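Local coordinates for phosphatase YwpJ (PDB 1NRW), which dephosphorylates phosphorylated five- and six-carbon sugars and nucleoside monophosphates in vitro, and FMN to a lesser extent, with magnesium as cofactor, at residues L6-L11 / T235-D240; D10-L15 / V42-A47; G254-N259 / D269-T274. All coordinates share one frame; numbering follows the deposited sequence.

Contact 1: residues L6-L11 / T235-D240. With CA (calcium ion), chain D.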
loop_
_atom_site.group_PDB
_atom_site.type_symbol
_atom_site.label_atom_id
_atom_site.label_comp_id
_atom_site.label_asym_id
_atom_site.label_seq_id
_atom_site.Cartn_x
_atom_site.Cartn_y
_atom_site.Cartn_z
ATOM N N LEU A 6 -9.128 -10.458 -13.895
ATOM C CA LEU A 6 -8.082 -9.939 -13.018
ATOM C C LEU A 6 -8.727 -9.232 -11.829
ATOM O O LEU A 6 -9.660 -8.442 -11.995
ATOM C CB LEU A 6 -7.176 -8.963 -13.784
ATOM C CG LEU A 6 -5.964 -8.372 -13.046
ATOM C CD1 LEU A 6 -4.974 -7.817 -14.058
ATOM C CD2 LEU A 6 -6.406 -7.277 -12.089
ATOM N N ILE A 7 -8.236 -9.526 -10.629
ATOM C CA ILE A 7 -8.767 -8.906 -9.422
ATOM C C ILE A 7 -7.620 -8.332 -8.598
ATOM O O ILE A 7 -6.704 -9.059 -8.218
ATOM C CB ILE A 7 -9.537 -9.930 -8.558
ATOM C CG1 ILE A 7 -10.702 -10.510 -9.368
ATOM C CG2 ILE A 7 -10.051 -9.267 -7.285
ATOM C CD1 ILE A 7 -11.379 -11.687 -8.708
ATOM N N ALA A 8 -7.674 -7.024 -8.349
ATOM C CA ALA A 8 -6.651 -6.325 -7.567
ATOM C C ALA A 8 -7.163 -6.190 -6.133
ATOM O O ALA A 8 -8.280 -5.720 -5.909
ATOM C CB ALA A 8 -6.382 -4.952 -8.170
ATOM N N ILE A 9 -6.333 -6.582 -5.169
ATOM C CA ILE A 9 -6.733 -6.560 -3.761
ATOM C C ILE A 9 -5.759 -5.791 -2.869
ATOM O O ILE A 9 -4.581 -6.124 -2.809
ATOM C CB ILE A 9 -6.828 -8.011 -3.218
ATOM C CG1 ILE A 9 -7.698 -8.853 -4.154
ATOM C CG2 ILE A 9 -7.406 -8.020 -1.802
ATOM C CD1 ILE A 9 -7.739 -10.333 -3.791
ATOM N N ASP A 10 -6.260 -4.771 -2.182
ATOM C CA ASP A 10 -5.435 -3.980 -1.271
ATOM C C ASP A 10 -5.003 -4.889 -0.115
ATOM O O ASP A 10 -5.688 -5.860 0.209
ATOM C CB ASP A 10 -6.251 -2.787 -0.770
ATOM C CG ASP A 10 -5.454 -1.844 0.102
ATOM O OD1 ASP A 10 -4.203 -1.874 0.096
ATOM O OD2 ASP A 10 -6.109 -1.045 0.791
ATOM N N LEU A 11 -3.862 -4.583 0.499
ATOM C CA LEU A 11 -3.347 -5.409 1.591
ATOM C C LEU A 11 -3.910 -4.989 2.948
ATOM O O LEU A 11 -4.821 -5.631 3.470
ATOM C CB LEU A 11 -1.818 -5.340 1.607
ATOM C CG LEU A 11 -1.075 -6.170 2.660
ATOM C CD1 LEU A 11 -1.171 -7.660 2.360
ATOM C CD2 LEU A 11 0.383 -5.720 2.676
ATOM N N THR A 235 -11.806 -6.356 -15.113
ATOM C CA THR A 235 -10.967 -6.266 -13.923
ATOM C C THR A 235 -11.778 -5.664 -12.781
ATOM O O THR A 235 -12.687 -4.860 -13.008
ATOM C CB THR A 235 -9.731 -5.365 -14.148
ATOM O OG1 THR A 235 -10.149 -4.003 -14.323
ATOM C CG2 THR A 235 -8.953 -5.818 -15.371
ATOM N N ALA A 236 -11.447 -6.062 -11.557
ATOM C CA ALA A 236 -12.111 -5.545 -10.366
ATOM C C ALA A 236 -11.011 -5.182 -9.371
ATOM O O ALA A 236 -9.928 -5.767 -9.403
ATOM C CB ALA A 236 -13.032 -6.601 -9.764
ATOM N N ALA A 237 -11.283 -4.211 -8.507
ATOM C CA ALA A 237 -10.313 -3.787 -7.493
ATOM C C ALA A 237 -11.081 -3.509 -6.211
ATOM O O ALA A 237 -12.181 -2.946 -6.244
ATOM C CB ALA A 237 -9.579 -2.534 -7.948
ATOM N N VAL A 238 -10.504 -3.907 -5.083
ATOM C CA VAL A 238 -11.154 -3.717 -3.793
ATOM C C VAL A 238 -10.182 -3.079 -2.800
ATOM O O VAL A 238 -8.994 -3.405 -2.790
ATOM C CB VAL A 238 -11.682 -5.081 -3.249
ATOM C CG1 VAL A 238 -10.532 -6.073 -3.079
ATOM C CG2 VAL A 238 -12.413 -4.881 -1.945
ATOM N N GLY A 239 -10.686 -2.154 -1.986
ATOM C CA GLY A 239 -9.840 -1.483 -1.007
ATOM C C GLY A 239 -10.643 -0.699 0.017
ATOM O O GLY A 239 -11.865 -0.575 -0.115
ATOM N N ASP A 240 -9.962 -0.157 1.029
ATOM C CA ASP A 240 -10.621 0.608 2.089
ATOM C C ASP A 240 -10.068 2.018 2.254
ATOM O O ASP A 240 -10.765 2.910 2.728
ATOM C CB ASP A 240 -10.450 -0.098 3.438
ATOM C CG ASP A 240 -9.002 -0.118 3.900
ATOM O OD1 ASP A 240 -8.162 -0.538 3.091
ATOM O OD2 ASP A 240 -8.696 0.280 5.050
HETATM CA CA CA D . -5.701 -0.108 2.985
HETATM O O HOH W 1 -5.934 0.522 5.382
#
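I9 and V238 lie side by side on one face of a parallel strand pair, with I9 CG2 3.9 Å from V238 CG1. That valine methyl sits between its own backbone N and carbonyl carbon (chi1 60°), which leans it towards the A8 carbonyl. On the other face two alanines fit closely, A8 CB lying 4.0 Å from A237 CB. The axes of strands 6-10 and 235-239 come within 4.6 Å and run parallel, 11° apart. Four backbone hydrogen bonds join the pair, the shortest being A8 N to A236 O at 2.8 Å. Helix 279-286 covers I7, I9 and V238, while M247 of helix 245-250 covers A8 and A237, so the sheet end is closely packed and, T235 apart, lined by apolar side chains. The pair forms the centre of the Rossmann-like sheet of the HAD superfamily.

Beyond the last bond, D10 N to V238 O, no apolar side chains meet. A calcium ion and water 1 take the place of that packing, and two carboxylates cross at about a right angle, their planes 28° apart. The metal is bound by D10 OD2 at 2.4 Å, by D240 OD1 at 2.5 Å and by water 1, which donates to D240 OD2. D12 O, S241 and a phosphate complete the shell. T14 OG1 hydrogen-bonds D240 OD1. D10 OD2 and D240 OD1 lie 3.1 Å apart without a hydrogen bond because both bind the metal. With OD2 of D10 so committed, OD1 faces the phosphate and K217, its salt-bridge partner, an arrangement consistent with the role of D10 as nucleophile inferred from relatives.

Contact 2: residues D10-L15 / V42-A47. With CA (calcium ion), chain D; PO4 (phosphate ion), chain B.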
loop_
_atom_site.group_PDB
_atom_site.type_symbol
_atom_site.label_atom_id
_atom_site.label_comp_id
_atom_site.label_asym_id
_atom_site.label_seq_id
_atom_site.Cartn_x
_atom_site.Cartn_y
_atom_site.Cartn_z
ATOM N N ASP A 10 -6.260 -4.771 -2.182
ATOM C CA ASP A 10 -5.435 -3.980 -1.271
ATOM C C ASP A 10 -5.003 -4.889 -0.115
ATOM O O ASP A 10 -5.688 -5.860 0.209
ATOM C CB ASP A 10 -6.251 -2.787 -0.770
ATOM C CG ASP A 10 -5.454 -1.844 0.102
ATOM O OD1 ASP A 10 -4.203 -1.874 0.096
ATOM O OD2 ASP A 10 -6.109 -1.045 0.791
ATOM N N LEU A 11 -3.862 -4.583 0.499
ATOM C CA LEU A 11 -3.347 -5.409 1.591
ATOM C C LEU A 11 -3.910 -4.989 2.948
ATOM O O LEU A 11 -4.821 -5.631 3.470
ATOM C CB LEU A 11 -1.818 -5.340 1.607
ATOM C CG LEU A 11 -1.075 -6.170 2.660
ATOM C CD1 LEU A 11 -1.171 -7.660 2.360
ATOM C CD2 LEU A 11 0.383 -5.720 2.676
ATOM N N ASP A 12 -3.379 -3.911 3.520
ATOM C CA ASP A 12 -3.857 -3.432 4.821
ATOM C C ASP A 12 -5.334 -3.037 4.779
ATOM O O ASP A 12 -5.799 -2.489 3.791
ATOM C CB ASP A 12 -3.030 -2.222 5.266
ATOM C CG ASP A 12 -1.605 -2.593 5.605
ATOM O OD1 ASP A 12 -1.365 -3.030 6.746
ATOM O OD2 ASP A 12 -0.729 -2.467 4.727
ATOM N N GLY A 13 -6.068 -3.336 5.847
ATOM C CA GLY A 13 -7.475 -2.970 5.925
ATOM C C GLY A 13 -8.401 -3.621 4.916
ATOM O O GLY A 13 -9.601 -3.333 4.890
ATOM N N THR A 14 -7.854 -4.509 4.096
ATOM C CA THR A 14 -8.638 -5.172 3.060
ATOM C C THR A 14 -8.399 -6.678 3.133
ATOM O O THR A 14 -9.212 -7.400 3.723
ATOM C CB THR A 14 -8.251 -4.578 1.681
ATOM O OG1 THR A 14 -8.592 -3.184 1.675
ATOM C CG2 THR A 14 -8.986 -5.270 0.533
ATOM N N LEU A 15 -7.299 -7.160 2.556
ATOM C CA LEU A 15 -7.002 -8.590 2.628
ATOM C C LEU A 15 -6.673 -8.955 4.075
ATOM O O LEU A 15 -7.052 -10.023 4.567
ATOM C CB LEU A 15 -5.809 -8.954 1.736
ATOM C CG LEU A 15 -5.425 -10.442 1.735
ATOM C CD1 LEU A 15 -6.560 -11.259 1.115
ATOM C CD2 LEU A 15 -4.130 -10.645 0.952
ATOM N N VAL A 42 -2.126 -8.332 -5.507
ATOM C CA VAL A 42 -2.213 -7.687 -4.200
ATOM C C VAL A 42 -1.458 -6.369 -4.359
ATOM O O VAL A 42 -0.306 -6.350 -4.808
ATOM C CB VAL A 42 -1.584 -8.570 -3.103
ATOM C CG1 VAL A 42 -1.447 -7.791 -1.803
ATOM C CG2 VAL A 42 -2.465 -9.791 -2.878
ATOM N N SER A 43 -2.115 -5.272 -3.996
ATOM C CA SER A 43 -1.546 -3.935 -4.166
ATOM C C SER A 43 -1.394 -3.166 -2.858
ATOM O O SER A 43 -2.363 -2.972 -2.122
ATOM C CB SER A 43 -2.427 -3.145 -5.133
ATOM O OG SER A 43 -1.853 -1.886 -5.440
ATOM N N THR A 44 -0.183 -2.685 -2.598
ATOM C CA THR A 44 0.103 -1.995 -1.345
ATOM C C THR A 44 1.102 -0.845 -1.464
ATOM O O THR A 44 1.838 -0.740 -2.442
ATOM C CB THR A 44 0.676 -3.010 -0.318
ATOM O OG1 THR A 44 0.908 -2.366 0.941
ATOM C CG2 THR A 44 2.002 -3.591 -0.826
ATOM N N GLY A 45 1.113 0.015 -0.449
ATOM C CA GLY A 45 2.057 1.113 -0.413
ATOM C C GLY A 45 3.337 0.618 0.247
ATOM O O GLY A 45 4.357 1.301 0.241
ATOM N N ARG A 46 3.283 -0.583 0.821
ATOM C CA ARG A 46 4.449 -1.164 1.482
ATOM C C ARG A 46 5.435 -1.764 0.483
ATOM O O ARG A 46 5.210 -1.740 -0.723
ATOM C CB ARG A 46 4.020 -2.247 2.473
ATOM C CG ARG A 46 3.209 -1.740 3.665
ATOM C CD ARG A 46 2.852 -2.911 4.551
ATOM N NE ARG A 46 1.876 -2.575 5.580
ATOM C CZ ARG A 46 2.182 -2.269 6.837
ATOM N NH1 ARG A 46 3.450 -2.245 7.232
ATOM N NH2 ARG A 46 1.211 -2.024 7.708
ATOM N N ALA A 47 6.531 -2.313 0.997
ATOM C CA ALA A 47 7.544 -2.914 0.144
ATOM C C ALA A 47 7.178 -4.337 -0.265
ATOM O O ALA A 47 6.435 -5.026 0.430
ATOM C CB ALA A 47 8.890 -2.916 0.868
HETATM CA CA CA D . -5.701 -0.108 2.985
HETATM P P PO4 B . -1.885 -0.393 2.100
HETATM O O1 PO4 B . -3.357 -0.489 2.120
HETATM O O2 PO4 B . -1.448 0.165 0.794
HETATM O O3 PO4 B . -1.440 0.499 3.199
HETATM O O4 PO4 B . -1.308 -1.745 2.283
HETATM O O HOH W 1 -5.934 0.522 5.382
#
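D12 and T44 meet around one oxygen of the bound phosphate. T44 OG1 donates to phosphate O4 at 2.7 Å, and the D12 backbone N to the same O4 at 3.2 Å. Phosphate O2 receives the backbone N of G45 at 2.9 Å, while O1 binds the calcium ion, which D12 also ligates through its carbonyl O at 2.5 Å. K217 and N243 add hydrogen bonds to the phosphate, which probably came from the crystallisation liquor but occupies the phosphate site.

In the next shell R46 grips the D12 carboxylate side-on: NE reaches the syn lone pair of OD2 at 2.7 Å, nearly straight at 174° and in the guanidinium plane. NH2 meets D12 OD1 at 2.9 Å from above the carboxylate plane, in keeping with the 33° between the two planes. A leucine in place of R46 would probably leave the D12 carboxylate without its charged mate and freer to rotate beside the phosphate. R46 NH1 forms a salt bridge with E125.

Both segments carry HAD signature motifs: the DxDGT motif at the end of strand 6-10, running into the pi-type turn (the family's squiggle), and the threonine just after strand 39-43. T44 OG1 also accepts from R46 N at 3.0 Å, an ST turn that fixes the hydroxyl already engaged with phosphate.

Farther out, L11 lies alongside T44, its CD2 against the threonine and its CD1 4.2 Å from V42 CG1. L15 CD2 touches the other V42 methyl, and F55 of helix 48-55 packs against both L15 and V42.

Contact 3: residues G254-N259 / D269-T274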
loop_
_atom_site.group_PDB
_atom_site.type_symbol
_atom_site.label_atom_id
_atom_site.label_comp_id
_atom_site.label_asym_id
_atom_site.label_seq_id
_atom_site.Cartn_x
_atom_site.Cartn_y
_atom_site.Cartn_z
ATOM N N GLY A 254 -15.252 -1.330 -9.147
ATOM C CA GLY A 254 -14.567 -0.880 -7.947
ATOM C C GLY A 254 -15.353 -1.320 -6.726
ATOM O O GLY A 254 -16.549 -1.041 -6.624
ATOM N N VAL A 255 -14.693 -2.013 -5.799
ATOM C CA VAL A 255 -15.366 -2.495 -4.595
ATOM C C VAL A 255 -14.788 -1.866 -3.330
ATOM O O VAL A 255 -13.571 -1.812 -3.149
ATOM C CB VAL A 255 -15.254 -4.036 -4.478
ATOM C CG1 VAL A 255 -16.054 -4.530 -3.276
ATOM C CG2 VAL A 255 -15.753 -4.697 -5.760
ATOM N N ALA A 256 -15.669 -1.387 -2.457
ATOM C CA ALA A 256 -15.241 -0.778 -1.207
ATOM C C ALA A 256 -15.429 -1.765 -0.059
ATOM O O ALA A 256 -16.433 -2.470 0.002
ATOM C CB ALA A 256 -16.041 0.485 -0.939
HETATM N N MSE A 257 -14.455 -1.822 0.843
HETATM C CA MSE A 257 -14.550 -2.701 2.006
HETATM C C MSE A 257 -15.597 -2.116 2.957
HETATM O O MSE A 257 -15.886 -0.919 2.905
HETATM C CB MSE A 257 -13.193 -2.773 2.722
HETATM C CG MSE A 257 -12.104 -3.453 1.908
HETATM SE SE MSE A 257 -12.533 -5.305 1.576
HETATM C CE MSE A 257 -12.684 -5.897 3.418
ATOM N N GLY A 258 -16.159 -2.954 3.823
ATOM C CA GLY A 258 -17.160 -2.475 4.766
ATOM C C GLY A 258 -16.609 -1.423 5.720
ATOM O O GLY A 258 -17.343 -0.546 6.181
ATOM N N ASN A 259 -15.309 -1.509 5.998
ATOM C CA ASN A 259 -14.622 -0.580 6.895
ATOM C C ASN A 259 -13.941 0.549 6.129
ATOM O O ASN A 259 -13.127 1.286 6.689
ATOM C CB ASN A 259 -13.562 -1.335 7.709
ATOM C CG ASN A 259 -12.624 -2.157 6.829
ATOM O OD1 ASN A 259 -13.055 -3.077 6.137
ATOM N ND2 ASN A 259 -11.336 -1.824 6.856
ATOM N N ASP A 269 -18.662 0.748 -6.892
ATOM C CA ASP A 269 -19.799 0.192 -7.627
ATOM C C ASP A 269 -20.458 -0.887 -6.770
ATOM O O ASP A 269 -21.608 -1.270 -6.998
ATOM C CB ASP A 269 -19.316 -0.441 -8.932
ATOM C CG ASP A 269 -18.536 0.527 -9.794
ATOM O OD1 ASP A 269 -19.145 1.499 -10.288
ATOM O OD2 ASP A 269 -17.316 0.322 -9.975
ATOM N N ALA A 270 -19.709 -1.382 -5.791
ATOM C CA ALA A 270 -20.187 -2.422 -4.892
ATOM C C ALA A 270 -19.502 -2.254 -3.541
ATOM O O ALA A 270 -18.415 -1.678 -3.457
ATOM C CB ALA A 270 -19.877 -3.807 -5.475
ATOM N N VAL A 271 -20.149 -2.739 -2.486
ATOM C CA VAL A 271 -19.591 -2.646 -1.143
ATOM C C VAL A 271 -19.673 -4.026 -0.521
ATOM O O VAL A 271 -20.704 -4.699 -0.614
ATOM C CB VAL A 271 -20.381 -1.648 -0.258
ATOM C CG1 VAL A 271 -19.717 -1.517 1.110
ATOM C CG2 VAL A 271 -20.451 -0.288 -0.946
ATOM N N THR A 272 -18.585 -4.455 0.109
ATOM C CA THR A 272 -18.553 -5.769 0.731
ATOM C C THR A 272 -18.481 -5.640 2.256
ATOM O O THR A 272 -18.641 -4.546 2.801
ATOM C CB THR A 272 -17.362 -6.598 0.175
ATOM O OG1 THR A 272 -17.434 -7.944 0.658
ATOM C CG2 THR A 272 -16.026 -5.975 0.585
ATOM N N LEU A 273 -18.268 -6.760 2.942
ATOM C CA LEU A 273 -18.191 -6.774 4.399
ATOM C C LEU A 273 -16.875 -6.148 4.869
ATOM O O LEU A 273 -16.031 -5.793 4.053
ATOM C CB LEU A 273 -18.286 -8.216 4.911
ATOM C CG LEU A 273 -19.436 -9.037 4.309
ATOM C CD1 LEU A 273 -19.424 -10.452 4.864
ATOM C CD2 LEU A 273 -20.756 -8.350 4.616
ATOM N N THR A 274 -16.706 -5.999 6.181
ATOM C CA THR A 274 -15.464 -5.425 6.706
ATOM C C THR A 274 -14.324 -6.421 6.516
ATOM O O THR A 274 -14.556 -7.608 6.263
ATOM C CB THR A 274 -15.554 -5.117 8.217
ATOM O OG1 THR A 274 -15.715 -6.340 8.946
ATOM C CG2 THR A 274 -16.719 -4.192 8.508
#
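V255 packs against A270 of strand 270-271 and T272 just after it. Its CB lies 4.1 Å from A270 O. Beyond it CG1, placed anti to the backbone N (chi1 -176°), comes 3.7 Å from A270 O and also meets T272 CG2. The second branch, CG2, turns to the A270 methyl, with CG2 to CB at 4.2 Å. Parallel bonding frames this side chain: A256 N donates to A270 O, and T272 N to A256 O.

At the start of the pair D269 folds back so that OD2 accepts G254 N through its anti lone pair at 2.8 Å, while G254 O accepts from both D269 N and A270 N. At the far end selenomethionine M257 bends at chi2 and chi3, laying SE 3.7 Å from T272 CG2 and CE near L273 O. G258 N donates to L273 O at 2.9 Å from above the carbonyl plane, and the two segments are so close here that a CB on G258 would run into L273 and T274.

These strands belong to a beta-alpha-beta unit through helix 262-267, which packs on A256. M283 of helix 279-286 covers V255, strand 235-239 lies beyond 253-256, and 270-271 forms the sheet edge.

All three contacts belong to one sheet, running from 39-43 through 6-10, 235-239 and 253-256 to 270-271. Contacts 1 and 2 share D10 and L11, with centres about 9 Å apart; I9 O and S43 N, 2.9 Å apart, probably bond across the two strands. Together they supply the metal ligands D10, D12 and D240. Contact 3, its centre about 10 Å from that of contact 1, continues the sheet through a probable A237 O to V255 N bond of 2.7 Å. It also reaches contact 2, where N259 ND2 lies 3.0 Å from G13 O. The N259 side chain is about 7 Å from the calcium, so contact 3 borders the site without binding its metal.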